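PDB 4ZRX: F5/8 type C domain protein from Bacteroides ovatus, which probably hydrolyses alpha-L-fucosides through a TIM-barrel catalytic domain that is followed by beta-sandwich domains, the last of the F5/8 type C kind. Local coordinates for residues A376-K381 and A450-V455; N387-Q392 and N437-R442; E470-L475 and T502-K507; L488-G493 and N578-M583. All coordinates share one frame; numbering follows the deposited sequence.

Contact 1. Residues A376-K381 and A450-V455; sequences AVYALK and AYVSQV
Two facing antiparallel sheets make a beta sandwich that follows the fucosidase-family TIM barrel, and Tyr-378 meets Val-455 across its core. Tyr-378 lies on strand 374-381 of one sheet. Val-455 lies on strand 450-458 of the other. No hydrogen bond joins the two segments, as expected between opposed sheets. The backbones stay well apart, with Tyr-378 CA and Val-455 CA 8.1 Å from each other.

The tyrosine ring reaches across between them. Its CG stands anti to the carbonyl carbon (chi1 -59°), which carries the ring across the interior. Val-455 lies over one ring face in a CH-pi contact. Val-455 CB is 3.9 Å from the centroid of the Tyr-378 ring and only 14° off the ring normal. The CG2 branch leans to the phenol end, with Val-455 CG2 3.5 Å from Tyr-378 CZ. The same methyl also touches the hydroxyl oxygen. The other branch, CG1, reaches no closer than 4.2 Å to Tyr-378 CD1. Val-452 adds a looser touch, its CG1 lying 4.4 Å from Tyr-378 OH. Without the ring, as with a serine here, Val-455 CB and CG2 would probably face a gap and lose the surface they rest on.

Ser-453 and Gln-454 form a classic beta bulge opposite Gln-392 of the adjoining strand 388-393. Tyr-378 also packs on Trp-368 of strand 368-370 and on Val-361. Val-455 also touches Leu-391 of strand 388-393 and Leu-439 of strand 438-446.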
loop_
_atom_site.group_PDB
_atom_site.type_symbol
_atom_site.label_atom_id
_atom_site.label_comp_id
_atom_site.label_asym_id
_atom_site.label_seq_id
_atom_site.Cartn_x
_atom_site.Cartn_y
_atom_site.Cartn_z
ATOM N N ALA A 376 17.700 3.369 27.157
ATOM C CA ALA A 376 18.908 2.768 26.654
ATOM C C ALA A 376 19.542 3.765 25.716
ATOM O O ALA A 376 18.860 4.422 24.948
ATOM C CB ALA A 376 18.614 1.468 25.968
ATOM N N VAL A 377 20.873 3.896 25.797
ATOM C CA VAL A 377 21.629 4.770 24.935
ATOM C C VAL A 377 22.443 3.933 23.950
ATOM O O VAL A 377 23.048 2.898 24.334
ATOM C CB VAL A 377 22.539 5.712 25.821
ATOM C CG1 VAL A 377 23.531 6.497 25.003
ATOM C CG2 VAL A 377 21.714 6.665 26.691
ATOM N N TYR A 378 22.527 4.390 22.714
ATOM C CA TYR A 378 23.275 3.789 21.650
ATOM C C TYR A 378 24.239 4.800 21.053
ATOM O O TYR A 378 23.867 5.899 20.670
ATOM C CB TYR A 378 22.346 3.270 20.551
ATOM C CG TYR A 378 21.351 2.237 21.041
ATOM C CD1 TYR A 378 20.157 2.602 21.623
ATOM C CD2 TYR A 378 21.584 0.895 20.866
ATOM C CE1 TYR A 378 19.295 1.672 22.081
ATOM C CE2 TYR A 378 20.706 -0.050 21.322
ATOM C CZ TYR A 378 19.565 0.300 21.910
ATOM O OH TYR A 378 18.666 -0.657 22.398
ATOM N N ALA A 379 25.503 4.429 20.942
ATOM C CA ALA A 379 26.497 5.260 20.260
ATOM C C ALA A 379 26.229 5.177 18.762
ATOM O O ALA A 379 25.869 4.101 18.211
ATOM C CB ALA A 379 27.940 4.739 20.565
ATOM N N LEU A 380 26.436 6.298 18.105
ATOM C CA LEU A 380 26.497 6.383 16.661
ATOM C C LEU A 380 27.906 6.395 16.137
ATOM O O LEU A 380 28.851 6.774 16.876
ATOM C CB LEU A 380 25.723 7.615 16.195
ATOM C CG LEU A 380 24.273 7.663 16.706
ATOM C CD1 LEU A 380 23.588 8.969 16.268
ATOM C CD2 LEU A 380 23.482 6.466 16.235
ATOM N N LYS A 381 28.083 5.982 14.881
ATOM C CA LYS A 381 29.341 6.135 14.138
ATOM C C LYS A 381 29.735 7.614 14.068
ATOM O O LYS A 381 28.874 8.531 14.116
ATOM C CB LYS A 381 29.273 5.585 12.705
ATOM C CG LYS A 381 29.109 4.097 12.612
ATOM C CD LYS A 381 28.989 3.701 11.155
ATOM C CE LYS A 381 28.870 2.245 11.040
ATOM N NZ LYS A 381 28.558 1.860 9.656
ATOM N N ALA A 450 9.320 -5.222 28.347
ATOM C CA ALA A 450 9.572 -5.128 26.919
ATOM C C ALA A 450 10.944 -5.659 26.574
ATOM O O ALA A 450 11.866 -5.484 27.364
ATOM C CB ALA A 450 9.506 -3.683 26.466
ATOM N N TYR A 451 11.052 -6.283 25.427
ATOM C CA TYR A 451 12.310 -6.827 24.894
ATOM C C TYR A 451 12.616 -6.168 23.538
ATOM O O TYR A 451 11.974 -6.485 22.541
ATOM C CB TYR A 451 12.193 -8.334 24.733
ATOM C CG TYR A 451 11.887 -9.014 26.024
ATOM C CD1 TYR A 451 12.726 -8.882 27.119
ATOM C CD2 TYR A 451 10.758 -9.786 26.176
ATOM C CE1 TYR A 451 12.411 -9.521 28.327
ATOM C CE2 TYR A 451 10.446 -10.399 27.367
ATOM C CZ TYR A 451 11.267 -10.262 28.425
ATOM O OH TYR A 451 10.931 -10.875 29.622
ATOM N N VAL A 452 13.493 -5.186 23.533
ATOM C CA VAL A 452 13.900 -4.499 22.329
ATOM C C VAL A 452 15.128 -5.177 21.788
ATOM O O VAL A 452 16.166 -5.220 22.458
ATOM C CB VAL A 452 14.187 -3.017 22.600
ATOM C CG1 VAL A 452 14.751 -2.345 21.393
ATOM C CG2 VAL A 452 12.920 -2.315 23.049
ATOM N N SER A 453 15.019 -5.708 20.581
ATOM C CA SER A 453 16.084 -6.501 19.979
ATOM C C SER A 453 16.968 -5.763 19.013
ATOM O O SER A 453 18.117 -6.184 18.736
ATOM C CB SER A 453 15.512 -7.745 19.299
ATOM O OG SER A 453 14.492 -7.371 18.406
ATOM N N GLN A 454 16.483 -4.685 18.467
ATOM C CA GLN A 454 17.346 -3.849 17.618
ATOM C C GLN A 454 16.908 -2.406 17.588
ATOM O O GLN A 454 15.717 -2.093 17.500
ATOM C CB GLN A 454 17.419 -4.362 16.188
ATOM C CG GLN A 454 18.457 -3.558 15.353
ATOM C CD GLN A 454 18.801 -4.103 13.962
ATOM O OE1 GLN A 454 19.875 -3.831 13.478
ATOM N NE2 GLN A 454 17.890 -4.807 13.317
ATOM N N VAL A 455 17.917 -1.536 17.567
ATOM C CA VAL A 455 17.758 -0.162 17.196
ATOM C C VAL A 455 18.775 0.148 16.135
ATOM O O VAL A 455 19.979 -0.188 16.281
ATOM C CB VAL A 455 18.019 0.743 18.446
ATOM C CG1 VAL A 455 17.966 2.234 18.100
ATOM C CG2 VAL A 455 16.961 0.449 19.510
#

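Contact 2. Residues N387-Q392 and N437-R442; sequences NLVMLQ and NKLRVR
Val-389 and Leu-439 point at each other across the interior of a beta sandwich and meet tip to tip. The touching atoms are single methyls, Val-389 CG2 and Leu-439 CD2, 4.0 Å apart. Val-389 sets its CG1 anti to the backbone N (chi1 171°). This leaves CG2 anti to the carbonyl carbon, and CG2 is the branch that makes the contact.

Two residues further along each strand lie Leu-391 and Val-441. Leu-391 is modelled in two conformers. In the one given here, Leu-391 CD2 approaches Val-441 CG2 to 4.2 Å, so this second touch is less certain than the first. Valine thus stands opposite leucine, and then leucine opposite valine. All four side chains leave their backbones toward the other segment. The strands stay far apart, with Val-389 CA and Leu-439 CA 9.3 Å from each other. The contacts are methyl to methyl, and no hydrogen bond crosses between the segments.

Arg-440 and Arg-442 both form salt bridges to Glu-407. Leu-391 also packs on Phe-404 and Leu-439 on Ala-408, both of strand 401-410. Strand 388-393 runs between strands 450-458 and 427-431, and strand 438-446 between strands 374-381 and 401-410.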
loop_
_atom_site.group_PDB
_atom_site.type_symbol
_atom_site.label_atom_id
_atom_site.label_comp_id
_atom_site.label_asym_id
_atom_site.label_seq_id
_atom_site.Cartn_x
_atom_site.Cartn_y
_atom_site.Cartn_z
ATOM N N ASN A 387 18.062 10.844 9.906
ATOM C CA ASN A 387 16.676 11.266 9.849
ATOM C C ASN A 387 15.661 10.139 9.854
ATOM O O ASN A 387 14.459 10.365 9.502
ATOM C CB ASN A 387 16.469 12.185 8.641
ATOM C CG ASN A 387 16.766 11.500 7.327
ATOM O OD1 ASN A 387 16.936 10.299 7.251
ATOM N ND2 ASN A 387 16.777 12.276 6.265
ATOM N N LEU A 388 16.131 8.939 10.257
ATOM C CA LEU A 388 15.369 7.721 10.251
ATOM C C LEU A 388 15.893 6.820 11.330
ATOM O O LEU A 388 17.095 6.546 11.391
ATOM C CB LEU A 388 15.436 7.016 8.868
ATOM C CG LEU A 388 14.919 5.616 8.681
ATOM C CD1 LEU A 388 13.516 5.531 9.013
ATOM C CD2 LEU A 388 15.210 5.143 7.242
ATOM N N VAL A 389 14.992 6.382 12.171
ATOM C CA VAL A 389 15.293 5.387 13.228
ATOM C C VAL A 389 14.371 4.213 13.045
ATOM O O VAL A 389 13.169 4.383 12.773
ATOM C CB VAL A 389 15.201 6.014 14.608
ATOM C CG1 VAL A 389 15.283 4.997 15.755
ATOM C CG2 VAL A 389 16.260 7.039 14.760
HETATM N N MSE A 390 14.936 3.034 13.247
HETATM C CA MSE A 390 14.229 1.773 13.170
HETATM C C MSE A 390 14.356 1.033 14.500
HETATM O O MSE A 390 15.467 0.961 15.072
HETATM C CB MSE A 390 14.812 0.939 12.016
HETATM C CG MSE A 390 14.069 -0.339 11.799
HETATM SE SE MSE A 390 15.059 -1.776 12.440
HETATM C CE MSE A 390 16.192 -2.089 11.058
ATOM N N LEU A 391 13.251 0.494 14.978
ATOM C CA LEU A 391 13.191 -0.259 16.200
ATOM C C LEU A 391 12.537 -1.616 15.951
ATOM O O LEU A 391 11.602 -1.702 15.109
ATOM C CB LEU A 391 12.390 0.498 17.247
ATOM C CG LEU A 391 12.792 1.974 17.366
ATOM C CD1 LEU A 391 11.734 2.672 18.083
ATOM C CD2 LEU A 391 14.076 2.095 18.116
ATOM N N GLN A 392 12.989 -2.640 16.716
ATOM C CA GLN A 392 12.306 -3.931 16.714
ATOM C C GLN A 392 12.152 -4.477 18.118
ATOM O O GLN A 392 13.097 -4.331 18.925
ATOM C CB GLN A 392 13.076 -4.964 15.887
ATOM C CG GLN A 392 13.339 -4.523 14.479
ATOM C CD GLN A 392 13.946 -5.625 13.598
ATOM O OE1 GLN A 392 15.174 -5.745 13.498
ATOM N NE2 GLN A 392 13.106 -6.441 12.993
ATOM N N ASN A 437 25.576 12.119 18.011
ATOM C CA ASN A 437 26.622 11.107 18.340
ATOM C C ASN A 437 26.104 9.968 19.219
ATOM O O ASN A 437 26.804 8.960 19.390
ATOM C CB ASN A 437 27.860 11.778 18.895
ATOM C CG ASN A 437 27.638 12.388 20.288
ATOM O OD1 ASN A 437 27.399 11.681 21.237
ATOM N ND2 ASN A 437 27.672 13.693 20.385
ATOM N N LYS A 438 24.882 10.093 19.722
ATOM C CA LYS A 438 24.215 9.067 20.436
ATOM C C LYS A 438 22.716 9.157 20.166
ATOM O O LYS A 438 22.187 10.215 19.819
ATOM C CB LYS A 438 24.455 9.173 21.933
ATOM C CG LYS A 438 25.936 8.833 22.411
ATOM C CD LYS A 438 26.035 8.990 23.898
ATOM C CE LYS A 438 27.357 8.392 24.536
ATOM N NZ LYS A 438 28.656 8.620 23.842
ATOM N N LEU A 439 22.041 8.035 20.405
ATOM C CA LEU A 439 20.613 7.960 20.378
ATOM C C LEU A 439 20.166 7.421 21.688
ATOM O O LEU A 439 20.852 6.581 22.319
ATOM C CB LEU A 439 20.249 7.001 19.246
ATOM C CG LEU A 439 19.059 7.163 18.418
ATOM C CD1 LEU A 439 18.849 8.516 17.748
ATOM C CD2 LEU A 439 19.113 6.009 17.393
ATOM N N ARG A 440 19.039 7.874 22.169
ATOM C CA ARG A 440 18.465 7.332 23.397
ATOM C C ARG A 440 17.037 6.929 23.118
ATOM O O ARG A 440 16.311 7.709 22.498
ATOM C CB ARG A 440 18.488 8.386 24.500
ATOM C CG ARG A 440 17.917 7.916 25.799
ATOM C CD ARG A 440 18.454 8.696 26.968
ATOM N NE ARG A 440 17.955 10.054 26.981
ATOM C CZ ARG A 440 18.373 11.038 27.768
ATOM N NH1 ARG A 440 19.330 10.843 28.664
ATOM N NH2 ARG A 440 17.814 12.219 27.662
ATOM N N VAL A 441 16.632 5.742 23.594
ATOM C CA VAL A 441 15.273 5.267 23.454
ATOM C C VAL A 441 14.747 5.061 24.850
ATOM O O VAL A 441 15.435 4.548 25.735
ATOM C CB VAL A 441 15.225 3.919 22.703
ATOM C CG1 VAL A 441 13.777 3.408 22.577
ATOM C CG2 VAL A 441 15.893 4.075 21.347
ATOM N N ARG A 442 13.548 5.567 25.061
ATOM C CA ARG A 442 12.841 5.430 26.314
ATOM C C ARG A 442 11.539 4.677 26.100
ATOM O O ARG A 442 10.734 5.095 25.273
ATOM C CB ARG A 442 12.539 6.820 26.894
ATOM C CG ARG A 442 11.987 6.750 28.306
ATOM C CD ARG A 442 11.773 8.166 28.898
ATOM N NE ARG A 442 13.049 8.893 28.847
ATOM C CZ ARG A 442 13.382 9.884 28.001
ATOM N NH1 ARG A 442 12.545 10.420 27.133
ATOM N NH2 ARG A 442 14.635 10.317 28.047
#

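Contact 3. Residues E470-L475 and T502-K507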
loop_
_atom_site.group_PDB
_atom_site.type_symbol
_atom_site.label_atom_id
_atom_site.label_comp_id
_atom_site.label_asym_id
_atom_site.label_seq_id
_atom_site.Cartn_x
_atom_site.Cartn_y
_atom_site.Cartn_z
ATOM N N GLU A 470 -0.269 18.106 -16.778
ATOM C CA GLU A 470 -1.485 18.873 -17.081
ATOM C C GLU A 470 -1.441 19.247 -18.535
ATOM O O GLU A 470 -0.501 19.901 -18.957
ATOM C CB GLU A 470 -1.494 20.149 -16.237
ATOM C CG GLU A 470 -1.614 19.839 -14.743
ATOM C CD GLU A 470 -1.233 20.974 -13.805
ATOM O OE1 GLU A 470 -0.456 21.921 -14.184
ATOM O OE2 GLU A 470 -1.717 20.887 -12.650
ATOM N N ASP A 471 -2.462 18.861 -19.284
ATOM C CA ASP A 471 -2.482 19.081 -20.721
ATOM C C ASP A 471 -2.715 20.550 -21.070
ATOM O O ASP A 471 -2.479 20.929 -22.200
ATOM C CB ASP A 471 -3.529 18.183 -21.388
ATOM C CG ASP A 471 -3.192 16.693 -21.249
ATOM O OD1 ASP A 471 -1.993 16.325 -20.987
ATOM O OD2 ASP A 471 -4.145 15.888 -21.394
ATOM N N TRP A 472 -3.109 21.352 -20.078
ATOM C CA TRP A 472 -3.380 22.796 -20.225
ATOM C C TRP A 472 -2.209 23.714 -19.776
ATOM O O TRP A 472 -2.328 24.978 -19.831
ATOM C CB TRP A 472 -4.664 23.157 -19.452
ATOM C CG TRP A 472 -4.778 22.532 -18.087
ATOM C CD1 TRP A 472 -5.390 21.355 -17.786
ATOM C CD2 TRP A 472 -4.271 23.055 -16.844
ATOM N NE1 TRP A 472 -5.271 21.086 -16.440
ATOM C CE2 TRP A 472 -4.607 22.121 -15.832
ATOM C CE3 TRP A 472 -3.558 24.212 -16.492
ATOM C CZ2 TRP A 472 -4.273 22.309 -14.492
ATOM C CZ3 TRP A 472 -3.225 24.416 -15.153
ATOM C CH2 TRP A 472 -3.570 23.445 -14.158
ATOM N N ASN A 473 -1.077 23.119 -19.375
ATOM C CA ASN A 473 0.130 23.893 -19.046
ATOM C C ASN A 473 1.317 23.175 -19.629
ATOM O O ASN A 473 1.572 22.009 -19.260
ATOM C CB ASN A 473 0.318 24.038 -17.540
ATOM C CG ASN A 473 1.549 24.891 -17.175
ATOM O OD1 ASN A 473 1.647 26.049 -17.582
ATOM N ND2 ASN A 473 2.469 24.336 -16.402
ATOM N N ASN A 474 2.042 23.830 -20.534
ATOM C CA ASN A 474 3.218 23.209 -21.141
ATOM C C ASN A 474 4.518 23.956 -20.841
ATOM O O ASN A 474 5.534 23.690 -21.464
ATOM C CB ASN A 474 3.019 23.038 -22.651
ATOM C CG ASN A 474 3.048 24.362 -23.392
ATOM O OD1 ASN A 474 3.012 25.447 -22.761
ATOM N ND2 ASN A 474 3.109 24.291 -24.716
ATOM N N LEU A 475 4.482 24.865 -19.870
ATOM C CA LEU A 475 5.688 25.549 -19.379
ATOM C C LEU A 475 5.858 25.162 -17.902
ATOM O O LEU A 475 5.107 25.664 -17.043
ATOM C CB LEU A 475 5.571 27.078 -19.530
ATOM C CG LEU A 475 6.890 27.845 -19.302
ATOM C CD1 LEU A 475 7.940 27.469 -20.344
ATOM C CD2 LEU A 475 6.630 29.340 -19.366
ATOM N N THR A 502 -4.862 29.114 -18.481
ATOM C CA THR A 502 -5.907 28.306 -17.875
ATOM C C THR A 502 -5.970 28.643 -16.390
ATOM O O THR A 502 -4.918 28.911 -15.733
ATOM C CB THR A 502 -5.557 26.852 -18.074
ATOM O OG1 THR A 502 -5.678 26.572 -19.473
ATOM C CG2 THR A 502 -6.473 25.910 -17.276
ATOM N N TYR A 503 -7.186 28.717 -15.880
ATOM C CA TYR A 503 -7.379 28.818 -14.439
ATOM C C TYR A 503 -7.963 27.473 -14.006
ATOM O O TYR A 503 -9.010 27.064 -14.546
ATOM C CB TYR A 503 -8.336 29.960 -14.120
ATOM C CG TYR A 503 -8.793 29.952 -12.648
ATOM C CD1 TYR A 503 -7.863 29.864 -11.593
ATOM C CD2 TYR A 503 -10.135 30.072 -12.324
ATOM C CE1 TYR A 503 -8.286 29.867 -10.238
ATOM C CE2 TYR A 503 -10.564 30.135 -10.999
ATOM C CZ TYR A 503 -9.642 30.034 -9.965
ATOM O OH TYR A 503 -10.123 30.060 -8.677
ATOM N N ALA A 504 -7.302 26.803 -13.048
ATOM C CA ALA A 504 -7.705 25.462 -12.575
ATOM C C ALA A 504 -7.795 25.526 -11.069
ATOM O O ALA A 504 -6.803 25.320 -10.393
ATOM C CB ALA A 504 -6.686 24.400 -12.984
ATOM N N PRO A 505 -8.991 25.822 -10.525
ATOM C CA PRO A 505 -9.188 25.776 -9.079
ATOM C C PRO A 505 -8.564 24.507 -8.458
ATOM O O PRO A 505 -8.772 23.411 -8.975
ATOM C CB PRO A 505 -10.710 25.750 -8.941
ATOM C CG PRO A 505 -11.146 26.563 -10.090
ATOM C CD PRO A 505 -10.217 26.228 -11.221
ATOM N N SER A 506 -7.790 24.696 -7.392
ATOM C CA SER A 506 -7.109 23.607 -6.686
ATOM C C SER A 506 -8.078 22.461 -6.372
ATOM O O SER A 506 -9.191 22.707 -5.877
ATOM C CB SER A 506 -6.512 24.130 -5.395
ATOM O OG SER A 506 -5.933 23.041 -4.684
ATOM N N LYS A 507 -7.656 21.229 -6.708
ATOM C CA LYS A 507 -8.427 19.998 -6.497
ATOM C C LYS A 507 -9.768 19.959 -7.243
ATOM O O LYS A 507 -10.621 19.089 -6.976
ATOM C CB LYS A 507 -8.635 19.764 -4.979
ATOM C CG LYS A 507 -7.288 19.740 -4.191
ATOM C CD LYS A 507 -7.444 19.574 -2.654
ATOM C CE LYS A 507 -8.261 18.384 -2.269
ATOM N NZ LYS A 507 -8.334 18.217 -0.777
HETATM O O HOH W 1 -3.518 27.198 -20.872
#
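The hydroxyl of Thr-502 is gripped by two partners. Its OG1 lies 2.6 Å from a water, and it is also hydrogen-bonded to the hydroxyl of Thr-549. The water donates to Trp-472 O at 2.7 Å and so bridges the two segments. This contact belongs to the F5/8 type C domain, a beta sandwich. It ties the loop 470-475 to the end of strand 495-503 and the chain just after it.

A type I beta turn from Glu-470 to Asn-473 holds Trp-472. The indole CG sits between the backbone N and the carbonyl carbon (chi1 43°), a crowded position that swings the ring over strand 495-503. The side chains of Trp-472 and Thr-502 cross at about a right angle. Thr-502 CG2 comes obliquely to the ring, 3.5 Å from Trp-472 CE3. Glu-470 CB lies over one face, toward the rim, on the side away from Thr-502, so the indole is held between its own turn and the strand. Thr-502 CG2 and Ala-504 CB would probably both lose their apolar cover if a glycine stood in place of Trp-472.

Asn-473 bonds at both ends of its amide. Its OD1 accepts from the backbone N of Val-582, and its ND2 donates to Leu-475 O at 3.0 Å. At the far end of the indole, Ala-504 CB touches the six-membered ring, 3.5 Å from both Trp-472 CZ2 and CH2.

Contact 4. Residues L488-G493 and N578-M583. With EDO (1,2-ethanediol), chain E.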
loop_
_atom_site.group_PDB
_atom_site.type_symbol
_atom_site.label_atom_id
_atom_site.label_comp_id
_atom_site.label_asym_id
_atom_site.label_seq_id
_atom_site.Cartn_x
_atom_site.Cartn_y
_atom_site.Cartn_z
ATOM N N LEU A 488 -2.224 37.957 -8.146
ATOM C CA LEU A 488 -1.231 36.969 -8.502
ATOM C C LEU A 488 -0.424 37.457 -9.705
ATOM O O LEU A 488 -0.998 37.683 -10.758
ATOM C CB LEU A 488 -1.920 35.647 -8.834
ATOM C CG LEU A 488 -0.939 34.538 -9.171
ATOM C CD1 LEU A 488 0.052 34.190 -8.011
ATOM C CD2 LEU A 488 -1.803 33.339 -9.501
ATOM N N THR A 489 0.883 37.639 -9.515
ATOM C CA THR A 489 1.788 38.084 -10.553
ATOM C C THR A 489 2.974 37.134 -10.634
ATOM O O THR A 489 3.600 36.791 -9.606
ATOM C CB THR A 489 2.246 39.572 -10.261
ATOM O OG1 THR A 489 1.111 40.423 -10.015
ATOM C CG2 THR A 489 3.066 40.152 -11.410
ATOM N N ILE A 490 3.283 36.708 -11.846
ATOM C CA ILE A 490 4.189 35.595 -12.076
ATOM C C ILE A 490 5.191 35.943 -13.184
ATOM O O ILE A 490 4.813 36.381 -14.258
ATOM C CB ILE A 490 3.419 34.304 -12.507
ATOM C CG1 ILE A 490 2.431 33.846 -11.425
ATOM C CG2 ILE A 490 4.404 33.173 -12.872
ATOM C CD1 ILE A 490 1.333 32.882 -11.956
ATOM N N ASP A 491 6.466 35.733 -12.883
ATOM C CA ASP A 491 7.536 35.786 -13.847
ATOM C C ASP A 491 7.682 34.369 -14.388
ATOM O O ASP A 491 8.064 33.460 -13.639
ATOM C CB ASP A 491 8.823 36.258 -13.119
ATOM C CG ASP A 491 10.058 36.250 -13.999
ATOM O OD1 ASP A 491 10.033 35.708 -15.121
ATOM O OD2 ASP A 491 11.100 36.789 -13.556
ATOM N N LEU A 492 7.412 34.174 -15.665
ATOM C CA LEU A 492 7.477 32.824 -16.243
ATOM C C LEU A 492 8.894 32.295 -16.483
ATOM O O LEU A 492 9.051 31.115 -16.795
ATOM C CB LEU A 492 6.687 32.778 -17.553
ATOM C CG LEU A 492 5.189 33.112 -17.432
ATOM C CD1 LEU A 492 4.570 33.223 -18.829
ATOM C CD2 LEU A 492 4.454 32.100 -16.598
ATOM N N GLY A 493 9.908 33.168 -16.389
ATOM C CA GLY A 493 11.310 32.736 -16.374
ATOM C C GLY A 493 12.021 32.953 -17.698
ATOM O O GLY A 493 13.254 32.977 -17.730
ATOM N N ASN A 578 -0.024 27.533 -8.702
ATOM C CA ASN A 578 -0.334 26.165 -9.148
ATOM C C ASN A 578 -1.721 26.025 -9.793
ATOM O O ASN A 578 -1.985 24.983 -10.405
ATOM C CB ASN A 578 -0.190 25.137 -7.988
ATOM C CG ASN A 578 1.269 24.685 -7.751
ATOM O OD1 ASN A 578 2.134 24.765 -8.630
ATOM N ND2 ASN A 578 1.538 24.184 -6.544
ATOM N N GLU A 579 -2.582 27.057 -9.666
ATOM C CA GLU A 579 -3.895 27.084 -10.323
ATOM C C GLU A 579 -3.861 27.779 -11.694
ATOM O O GLU A 579 -4.922 27.971 -12.285
ATOM C CB GLU A 579 -4.893 27.835 -9.438
ATOM C CG GLU A 579 -5.039 27.138 -8.041
ATOM C CD GLU A 579 -6.019 27.862 -7.144
ATOM O OE1 GLU A 579 -5.834 29.057 -6.881
ATOM O OE2 GLU A 579 -6.989 27.216 -6.676
ATOM N N ILE A 580 -2.690 28.255 -12.118
ATOM C CA ILE A 580 -2.559 28.901 -13.386
ATOM C C ILE A 580 -1.754 28.003 -14.299
ATOM O O ILE A 580 -0.768 27.397 -13.856
ATOM C CB ILE A 580 -1.842 30.256 -13.202
ATOM C CG1 ILE A 580 -2.693 31.192 -12.332
ATOM C CG2 ILE A 580 -1.504 30.851 -14.542
ATOM C CD1 ILE A 580 -4.032 31.549 -12.923
ATOM N N GLY A 581 -2.168 27.912 -15.564
ATOM C CA GLY A 581 -1.355 27.292 -16.625
ATOM C C GLY A 581 -1.286 28.233 -17.819
ATOM O O GLY A 581 -2.069 29.185 -17.946
ATOM N N VAL A 582 -0.338 27.947 -18.699
ATOM C CA VAL A 582 -0.228 28.617 -19.965
ATOM C C VAL A 582 0.166 27.605 -21.054
ATOM O O VAL A 582 0.816 26.574 -20.752
ATOM C CB VAL A 582 0.826 29.784 -19.894
ATOM C CG1 VAL A 582 0.443 30.821 -18.839
ATOM C CG2 VAL A 582 2.278 29.270 -19.631
HETATM N N MSE A 583 -0.163 27.946 -22.307
HETATM C CA MSE A 583 0.263 27.192 -23.452
HETATM C C MSE A 583 1.150 28.070 -24.287
HETATM O O MSE A 583 0.719 29.123 -24.784
HETATM C CB MSE A 583 -0.911 26.673 -24.272
HETATM C CG MSE A 583 -1.752 25.648 -23.514
HETATM SE SE MSE A 583 -0.775 23.946 -23.146
HETATM C CE MSE A 583 -0.632 23.291 -24.997
HETATM C C1 EDO E . -6.351 37.349 -7.753
HETATM O O1 EDO E . -5.013 37.367 -8.262
HETATM C C2 EDO E . -6.703 38.652 -7.041
HETATM O O2 EDO E . -6.632 39.728 -7.979
#
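Leu-488 and Ile-580 reach toward each other tip to tip across the core of the F5/8 type C beta sandwich. Strand 488-492 belongs to one sheet and strand 580-584 to the facing one. Leu-488 holds its CG anti to the backbone N (chi1 -178°), and this extends the chain inward until CD2 lies 3.7 Å from Ile-580 CG1. Ile-580 turns CG1 anti to its carbonyl carbon (chi1 -64°), which puts that carbon where Leu-488 CD2 meets it.

Ile-490 approaches the same isoleucine from the next inward position along its strand. The extended outer chain of Ile-490 carries its CD1 to 4.3 Å from Ile-580 CB. It thus meets the root of the side chain, while Leu-488 meets a carbon further out. Ile-580 takes two neighbours from the facing strand. Leu-492 and Val-582 also point inward further along but stand slightly wider apart. No hydrogen bond joins the two segments.

Neighbouring residues also line this core, Val-575 against Leu-488 and Met-577 against Ile-490. Beyond the apolar patch, Asp-491 OD1 accepts from Gly-493 N at 2.8 Å in an Asx turn and also pairs with Arg-559. The glycine N-H meets that oxygen from above the carboxylate plane. At the other end of the strand, Leu-488 N donates to O1 of a 1,2-ethanediol, probably from the crystallisation liquor, at 2.9 Å and 161°.

How the contacts relate
The contacts fall into two beta sandwiches. Contacts 1 and 2 share the first, with centres about 7 Å apart. Both join the same pair of facing sheets, and the backbone hydrogen bond between Tyr-378 and Leu-439 connects them. Contacts 3 and 4 share the F5/8 type C domain, with centres about 10 Å apart. There Glu-579 bonds to the backbone of both Ala-504 and Ser-506. The two groups do not touch. Contacts 2 and 4 are apolar core. Contact 2 is methyl against methyl, while in contact 4 methyls meet the inner carbons of Ile-580. Contact 1 is also buried but uses an aromatic face. Contact 3 is less enclosed, with a partly exposed Trp-472 and a water bridge.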